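Local coordinates for divalent-cation tolerance protein CutA (Thermotoga maritima, PDB 1VHF), which is probably involved in resistance toward heavy metals, as a homotrimeric member of the CutA family that probably binds copper, at residues R27-F32 and A55-T60. Sequence-based numbering, arbitrary orientation.
Sequences RLIACF and AIFKTT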
ATOM      1  N   ARG A  27       7.125   6.426  -9.719  1.00 12.19           N
ATOM      2  CA  ARG A  27       8.052   5.310  -9.777  1.00 13.95           C
ATOM      3  C   ARG A  27       8.532   4.937  -8.392  1.00 12.32           C
ATOM      4  O   ARG A  27       9.644   4.425  -8.183  1.00 14.84           O
ATOM      5  CB  ARG A  27       9.185   5.570 -10.784  1.00 16.09           C
ATOM      6  CG  ARG A  27       8.635   5.826 -12.200  1.00 17.42           C
ATOM      7  CD  ARG A  27       9.760   5.675 -13.236  1.00 20.71           C
ATOM      8  NE  ARG A  27       9.303   6.135 -14.557  1.00 21.33           N
ATOM      9  CZ  ARG A  27       8.535   5.463 -15.397  1.00 24.42           C
ATOM     10  NH1 ARG A  27       8.093   4.255 -15.128  1.00 19.80           N
ATOM     11  NH2 ARG A  27       8.189   6.026 -16.564  1.00 25.48           N
ATOM     12  N   LEU A  28       7.582   5.017  -7.430  1.00 12.36           N
ATOM     13  CA  LEU A  28       7.874   4.684  -6.048  1.00 10.66           C
ATOM     14  C   LEU A  28       7.576   3.220  -5.749  1.00 11.34           C
ATOM     15  O   LEU A  28       8.058   2.689  -4.747  1.00 13.17           O
ATOM     16  CB  LEU A  28       7.142   5.560  -5.040  1.00 13.49           C
ATOM     17  CG  LEU A  28       7.606   7.027  -5.035  1.00 14.45           C
ATOM     18  CD1 LEU A  28       6.717   7.829  -4.099  1.00 15.54           C
ATOM     19  CD2 LEU A  28       9.053   7.146  -4.596  1.00 16.03           C
ATOM     20  N   ILE A  29       6.720   2.629  -6.565  1.00 10.62           N
ATOM     21  CA  ILE A  29       6.325   1.237  -6.444  1.00  9.68           C
ATOM     22  C   ILE A  29       6.381   0.607  -7.843  1.00  9.98           C
ATOM     23  O   ILE A  29       6.330   1.283  -8.868  1.00 10.47           O
ATOM     24  CB  ILE A  29       4.893   1.030  -5.901  1.00  9.27           C
ATOM     25  CG1 ILE A  29       3.832   1.598  -6.864  1.00 10.56           C
ATOM     26  CG2 ILE A  29       4.715   1.672  -4.518  1.00 11.70           C
ATOM     27  CD1 ILE A  29       2.402   1.323  -6.414  1.00 11.10           C
ATOM     28  N   ALA A  30       6.527  -0.732  -7.850  1.00  9.61           N
ATOM     29  CA  ALA A  30       6.546  -1.478  -9.095  1.00 10.42           C
ATOM     30  C   ALA A  30       5.128  -1.864  -9.514  1.00 10.58           C
ATOM     31  O   ALA A  30       4.822  -2.036 -10.676  1.00 11.07           O
ATOM     32  CB  ALA A  30       7.392  -2.743  -8.931  1.00 10.85           C
ATOM     33  N   CYS A  31       4.259  -2.088  -8.496  1.00  8.66           N
ATOM     34  CA  CYS A  31       2.882  -2.439  -8.798  1.00 10.31           C
ATOM     35  C   CYS A  31       2.065  -2.450  -7.504  1.00  9.03           C
ATOM     36  O   CYS A  31       2.659  -2.354  -6.430  1.00  8.19           O
ATOM     37  CB  CYS A  31       2.831  -3.843  -9.404  1.00 13.04           C
ATOM     38  SG  CYS A  31       3.744  -5.083  -8.512  1.00 14.66           S
ATOM     39  N   PHE A  32       0.763  -2.546  -7.661  1.00  8.51           N
ATOM     40  CA  PHE A  32      -0.079  -2.671  -6.484  1.00  7.57           C
ATOM     41  C   PHE A  32      -1.134  -3.732  -6.787  1.00  7.64           C
ATOM     42  O   PHE A  32      -1.485  -3.981  -7.945  1.00  8.52           O
ATOM     43  CB  PHE A  32      -0.775  -1.349  -6.097  1.00  9.80           C
ATOM     44  CG  PHE A  32      -1.814  -0.870  -7.058  1.00  8.63           C
ATOM     45  CD1 PHE A  32      -3.119  -1.339  -7.015  1.00 11.62           C
ATOM     46  CD2 PHE A  32      -1.497   0.100  -8.027  1.00  8.89           C
ATOM     47  CE1 PHE A  32      -4.083  -0.912  -7.915  1.00 12.92           C
ATOM     48  CE2 PHE A  32      -2.457   0.530  -8.905  1.00  9.67           C
ATOM     49  CZ  PHE A  32      -3.757   0.036  -8.894  1.00 11.39           C
ATOM     50  N   ALA A  55      -4.868  -2.448   0.017  1.00  6.62           N
ATOM     51  CA  ALA A  55      -3.934  -2.562  -1.089  1.00  7.39           C
ATOM     52  C   ALA A  55      -2.568  -2.921  -0.538  1.00  8.33           C
ATOM     53  O   ALA A  55      -2.162  -2.574   0.560  1.00  8.41           O
ATOM     54  CB  ALA A  55      -3.829  -1.249  -1.853  1.00  9.47           C
ATOM     55  N   ILE A  56      -1.875  -3.690  -1.384  1.00  8.30           N
ATOM     56  CA  ILE A  56      -0.487  -4.071  -1.127  1.00  8.97           C
ATOM     57  C   ILE A  56       0.318  -3.378  -2.250  1.00  8.42           C
ATOM     58  O   ILE A  56       0.010  -3.555  -3.434  1.00  9.63           O
ATOM     59  CB  ILE A  56      -0.138  -5.533  -1.045  1.00 13.80           C
ATOM     60  CG1 ILE A  56      -0.585  -6.420  -2.182  1.00 17.02           C
ATOM     61  CG2 ILE A  56      -0.636  -6.113   0.316  1.00 14.89           C
ATOM     62  CD1 ILE A  56       0.277  -7.668  -2.376  1.00 20.96           C
ATOM     63  N   PHE A  57       1.328  -2.672  -1.837  1.00  8.37           N
ATOM     64  CA  PHE A  57       2.213  -1.905  -2.755  1.00  9.10           C
ATOM     65  C   PHE A  57       3.569  -2.606  -2.747  1.00 11.95           C
ATOM     66  O   PHE A  57       4.140  -2.753  -1.656  1.00 12.53           O
ATOM     67  CB  PHE A  57       2.350  -0.476  -2.230  1.00  9.25           C
ATOM     68  CG  PHE A  57       1.041   0.255  -2.175  1.00  9.61           C
ATOM     69  CD1 PHE A  57       0.401   0.651  -3.328  1.00 10.97           C
ATOM     70  CD2 PHE A  57       0.454   0.532  -0.945  1.00 10.53           C
ATOM     71  CE1 PHE A  57      -0.794   1.362  -3.294  1.00 10.00           C
ATOM     72  CE2 PHE A  57      -0.736   1.240  -0.893  1.00 11.13           C
ATOM     73  CZ  PHE A  57      -1.360   1.643  -2.059  1.00 10.05           C
ATOM     74  N   LYS A  58       4.008  -3.063  -3.905  1.00 10.42           N
ATOM     75  CA  LYS A  58       5.293  -3.787  -3.950  1.00  9.63           C
ATOM     76  C   LYS A  58       6.409  -2.863  -4.391  1.00  9.30           C
ATOM     77  O   LYS A  58       6.285  -2.138  -5.389  1.00  9.49           O
ATOM     78  CB  LYS A  58       5.189  -4.961  -4.967  1.00 10.78           C
ATOM     79  CG  LYS A  58       4.241  -6.031  -4.388  1.00 20.11           C
ATOM     80  CD  LYS A  58       3.801  -7.036  -5.435  1.00 26.45           C
ATOM     81  CE  LYS A  58       2.411  -6.619  -5.933  1.00 27.54           C
ATOM     82  NZ  LYS A  58       2.245  -6.920  -7.364  1.00 29.56           N
ATOM     83  N   THR A  59       7.492  -2.834  -3.583  1.00  9.24           N
ATOM     84  CA  THR A  59       8.612  -1.981  -3.978  1.00 12.33           C
ATOM     85  C   THR A  59       9.889  -2.551  -3.353  1.00 12.62           C
ATOM     86  O   THR A  59       9.862  -3.677  -2.873  1.00 12.23           O
ATOM     87  CB  THR A  59       8.337  -0.525  -3.589  1.00 13.22           C
ATOM     88  OG1 THR A  59       9.289   0.319  -4.254  1.00 15.37           O
ATOM     89  CG2 THR A  59       8.421  -0.288  -2.082  1.00 12.66           C
ATOM     90  N   THR A  60      10.973  -1.782  -3.473  1.00 14.26           N
ATOM     91  CA  THR A  60      12.231  -2.263  -2.876  1.00 14.13           C
ATOM     92  C   THR A  60      12.440  -1.643  -1.528  1.00 14.31           C
ATOM     93  O   THR A  60      11.889  -0.612  -1.161  1.00 14.88           O
ATOM     94  CB  THR A  60      13.393  -1.917  -3.837  1.00 15.86           C
ATOM     95  OG1 THR A  60      13.506  -0.493  -3.930  1.00 19.63           O
ATOM     96  CG2 THR A  60      13.205  -2.572  -5.189  1.00 16.29           C
TER
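The ring of F57 meets I29 and F32 by the same corner: F32 CB lies 3.6 Å from F57 CD1, and I29 CD1 reaches that atom at 3.7 Å, each approaching the ring obliquely. The F32 ring itself leads away from the neighbouring strand toward L17, because its CG sits between the backbone N and the carbonyl carbon (chi1 68°), and what F57 touches is therefore chiefly the CB. Helix 13-25 packs over this face, L23 touching both I29 and F57. F32 and F57 form a non-hydrogen-bonded antiparallel pair, whose close backbones also bring F32 CA to 3.2 Å from I56 O in a CA-H...O contact. On the other face C31 and K58 lie side by side, with Y94 of helix 92-101 next to both; the modelled position of the lysine end is doubtful. A30 and C31 together face K58, consistent with a classic beta bulge at the start of strand 31-43: K58 N gives to C31 O (2.9 Å) and K58 O takes A30 N (2.8 Å), both bonds nearly straight. Farther along, T59 turns its OG1 anti to the backbone N (chi1 -167°) and donates to L28 O at 2.7 Å, from 30° outside the carbonyl plane. A side-chain hydroxyl thus carries the pairing onto the turn that follows the Schellman motif at R27, where helix 13-25 ends. The contact joins the start of strand 31-43 to the end of strand 46-60, the open end of the long beta hairpin in the ferredoxin-like, GlnB-related fold of CutA proteins.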